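PDB 2YEQ: alkaline phosphatase D from Bacillus subtilis, which hydrolyses phosphate esters, releasing phosphate from monoesters and acting as a phosphodiesterase with an active site that contains iron and calcium. Local coordinates for residues 258-263 / 279-284. Numbering follows the deposited sequence.
With NA (sodium ion), chain B; PE5 (3,6,9,12,15,18,21,24-octaoxahexacosan-1-ol), chain V; EDO (1,2-ethanediol), chain L.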
loop_
_atom_site.group_PDB
_atom_site.type_symbol
_atom_site.label_atom_id
_atom_site.label_comp_id
_atom_site.label_asym_id
_atom_site.label_seq_id
_atom_site.Cartn_x
_atom_site.Cartn_y
_atom_site.Cartn_z
ATOM N N ASP A 258 -5.032 10.669 -15.752
ATOM C CA ASP A 258 -3.758 11.070 -15.155
ATOM C C ASP A 258 -3.946 11.615 -13.751
ATOM O O ASP A 258 -4.895 12.359 -13.496
ATOM C CB ASP A 258 -3.091 12.147 -16.004
ATOM C CG ASP A 258 -2.910 11.704 -17.451
ATOM O OD1 ASP A 258 -2.374 10.601 -17.691
ATOM O OD2 ASP A 258 -3.359 12.437 -18.341
ATOM N N MET A 259 -3.009 11.280 -12.853
ATOM C CA MET A 259 -3.137 11.657 -11.444
ATOM C C MET A 259 -1.776 11.658 -10.731
ATOM O O MET A 259 -1.059 10.654 -10.749
ATOM C CB MET A 259 -4.101 10.691 -10.762
ATOM C CG MET A 259 -4.368 10.988 -9.299
ATOM S SD MET A 259 -5.782 10.059 -8.657
ATOM C CE MET A 259 -5.415 10.118 -6.882
ATOM N N GLN A 260 -1.434 12.783 -10.105
ATOM C CA GLN A 260 -0.146 12.908 -9.423
ATOM C C GLN A 260 -0.234 12.210 -8.062
ATOM O O GLN A 260 -0.850 12.729 -7.145
ATOM C CB GLN A 260 0.235 14.371 -9.246
ATOM C CG GLN A 260 1.606 14.596 -8.606
ATOM C CD GLN A 260 2.711 13.967 -9.440
ATOM O OE1 GLN A 260 2.783 14.195 -10.643
ATOM N NE2 GLN A 260 3.549 13.167 -8.821
ATOM N N LEU A 261 0.353 11.025 -7.953
ATOM C CA LEU A 261 0.367 10.308 -6.694
ATOM C C LEU A 261 1.786 10.207 -6.105
ATOM O O LEU A 261 1.951 10.282 -4.890
ATOM C CB LEU A 261 -0.240 8.934 -6.835
ATOM C CG LEU A 261 -0.663 8.230 -5.540
ATOM C CD1 LEU A 261 -1.689 9.070 -4.723
ATOM C CD2 LEU A 261 -1.223 6.875 -5.841
ATOM N N TYR A 262 2.820 10.037 -6.931
ATOM C CA TYR A 262 4.159 10.004 -6.342
ATOM C C TYR A 262 4.487 11.320 -5.649
ATOM O O TYR A 262 4.103 12.392 -6.101
ATOM C CB TYR A 262 5.240 9.531 -7.323
ATOM C CG TYR A 262 5.667 10.477 -8.413
ATOM C CD1 TYR A 262 6.596 11.476 -8.174
ATOM C CD2 TYR A 262 5.207 10.297 -9.716
ATOM C CE1 TYR A 262 7.038 12.308 -9.202
ATOM C CE2 TYR A 262 5.636 11.111 -10.745
ATOM C CZ TYR A 262 6.543 12.103 -10.496
ATOM O OH TYR A 262 6.946 12.881 -11.534
ATOM N N ARG A 263 5.124 11.216 -4.483
ATOM C CA ARG A 263 5.367 12.378 -3.667
ATOM C C ARG A 263 6.413 12.088 -2.586
ATOM O O ARG A 263 6.775 10.939 -2.340
ATOM C CB ARG A 263 4.073 12.881 -3.018
ATOM C CG ARG A 263 3.326 11.838 -2.203
ATOM C CD ARG A 263 1.827 12.178 -2.144
ATOM N NE ARG A 263 1.031 11.393 -1.180
ATOM C CZ ARG A 263 0.668 10.126 -1.303
ATOM N NH1 ARG A 263 0.995 9.380 -2.362
ATOM N NH2 ARG A 263 -0.078 9.593 -0.363
ATOM N N ARG A 279 3.070 1.879 -11.340
ATOM C CA ARG A 279 2.033 1.445 -12.285
ATOM C C ARG A 279 1.728 2.440 -13.374
ATOM O O ARG A 279 1.558 2.035 -14.526
ATOM C CB ARG A 279 0.698 1.161 -11.579
ATOM C CG ARG A 279 0.669 -0.132 -10.844
ATOM C CD ARG A 279 0.727 -1.341 -11.700
ATOM N NE ARG A 279 1.019 -2.500 -10.871
ATOM C CZ ARG A 279 1.409 -3.694 -11.300
ATOM N NH1 ARG A 279 1.527 -3.982 -12.612
ATOM N NH2 ARG A 279 1.694 -4.629 -10.411
ATOM N N GLN A 280 1.555 3.705 -13.008
ATOM C CA GLN A 280 0.922 4.679 -13.901
ATOM C C GLN A 280 1.750 5.006 -15.185
ATOM O O GLN A 280 1.183 5.457 -16.217
ATOM C CB GLN A 280 0.632 5.960 -13.137
ATOM C CG GLN A 280 -0.195 6.987 -13.914
ATOM C CD GLN A 280 -0.583 8.183 -13.092
ATOM O OE1 GLN A 280 -0.358 8.244 -11.851
ATOM N NE2 GLN A 280 -1.180 9.144 -13.748
ATOM N N TYR A 281 3.068 4.830 -15.084
ATOM C CA TYR A 281 3.998 5.230 -16.125
ATOM C C TYR A 281 4.830 4.083 -16.673
ATOM O O TYR A 281 5.595 4.286 -17.614
ATOM C CB TYR A 281 4.934 6.312 -15.612
ATOM C CG TYR A 281 4.270 7.357 -14.763
ATOM C CD1 TYR A 281 3.501 8.372 -15.324
ATOM C CD2 TYR A 281 4.406 7.328 -13.373
ATOM C CE1 TYR A 281 2.882 9.323 -14.524
ATOM C CE2 TYR A 281 3.808 8.263 -12.580
ATOM C CZ TYR A 281 3.042 9.267 -13.142
ATOM O OH TYR A 281 2.464 10.205 -12.293
ATOM N N ARG A 282 4.662 2.880 -16.143
ATOM C CA ARG A 282 5.538 1.799 -16.507
ATOM C C ARG A 282 5.311 1.267 -17.928
ATOM O O ARG A 282 4.169 1.263 -18.440
ATOM C CB ARG A 282 5.440 0.639 -15.521
ATOM C CG ARG A 282 4.092 -0.057 -15.458
ATOM C CD ARG A 282 4.241 -1.513 -15.195
ATOM N NE ARG A 282 4.466 -1.774 -13.778
ATOM C CZ ARG A 282 4.735 -2.964 -13.272
ATOM N NH1 ARG A 282 4.904 -4.026 -14.064
ATOM N NH2 ARG A 282 4.843 -3.100 -11.947
ATOM N N ASP A 283 6.392 0.746 -18.508
ATOM C CA ASP A 283 6.302 -0.025 -19.735
ATOM C C ASP A 283 5.705 -1.389 -19.452
ATOM O O ASP A 283 5.697 -1.861 -18.306
ATOM C CB ASP A 283 7.675 -0.167 -20.385
ATOM C CG ASP A 283 8.155 1.128 -21.033
ATOM O OD1 ASP A 283 7.315 1.963 -21.466
ATOM O OD2 ASP A 283 9.387 1.327 -21.106
ATOM N N ASP A 284 5.226 -2.027 -20.517
ATOM C CA ASP A 284 4.529 -3.296 -20.456
ATOM C C ASP A 284 5.472 -4.351 -19.934
ATOM O O ASP A 284 6.689 -4.293 -20.197
ATOM C CB ASP A 284 4.062 -3.672 -21.875
ATOM C CG ASP A 284 2.929 -4.666 -21.905
ATOM O OD1 ASP A 284 2.266 -4.964 -20.856
ATOM O OD2 ASP A 284 2.714 -5.184 -23.037
HETATM NA NA NA B . 1.014 -6.471 -19.791
HETATM C C50 PE5 V . 6.296 16.898 -10.020
HETATM O O1 PE5 V . 5.605 16.325 -8.908
HETATM C C1 PE5 V . 6.372 16.292 -7.694
HETATM C C2 PE5 V . 5.626 15.502 -6.616
HETATM O O2 PE5 V . 4.780 16.381 -5.865
HETATM C C3 PE5 V . 3.620 15.786 -5.259
HETATM C C4 PE5 V . 2.511 16.808 -5.087
HETATM C C1 EDO L . 8.027 -2.937 -22.700
HETATM O O1 EDO L . 8.030 -4.369 -22.706
HETATM C C2 EDO L . 6.804 -2.400 -23.413
HETATM O O2 EDO L . 6.556 -1.057 -23.072
HETATM O O HOH W 1 1.859 9.425 -9.706
HETATM O O HOH W 2 -0.595 -6.989 -21.332
HETATM O O HOH W 3 -0.511 -5.124 -18.818
HETATM O O HOH W 4 0.254 -8.103 -18.323
HETATM O O HOH W 5 2.597 -7.956 -20.651
#
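The rings of Y262 and Y281 meet where two loops flanking a β-hairpin, 258-263 and 279-284, converge, and they illustrate how a contact between loops can rest on side chains and a water. The two side chains cross at about a right angle, with ring centroids 5.9 Å apart. Y262 CD2 approaches Y281 CE2 to 3.8 Å. Y281 OH, for its part, lies 3.6 Å from Y262 CE2. With its CG held between the backbone N and the carbonyl carbon (chi1 73°), Y262 directs its ring at 279-284. Helix 308-320 adds Q310 against both tyrosines.

A water links the two segments. It accepts the N-H of L261 and is also hydrogen-bonded to Y281 OH at 2.8 Å, tying a backbone amide of 258-263 to a phenol of 279-284. Nearby, the extended side chain of Q280 lies close to the backbone of M259, while Y239 of helix 228-245 touches both residues.

Within 258-263, Q260 bends at chi2 and lays NE2 over the centre of the Y262 ring, 3.2 Å above its plane, where it donates to Y262 O at 2.9 Å. Y262 O lies nearly in the amide plane of Q260, and the bond itself is moderately bent, 153° at the hydrogen. An alanine at Q260 would remove this amide and would probably leave Y262 O without that donor and the tyrosine ring freer to shift against Y281.

Farther along 279-284, D284 OD1 binds sodium at 2.2 Å, with Q285 and four waters completing the coordination, while R279 pairs with D209, a calcium ligand. The arrangement thus joins loops before and after hairpin 263-275, at the edge of a mixed sheet in the calcineurin-like phosphatase domain.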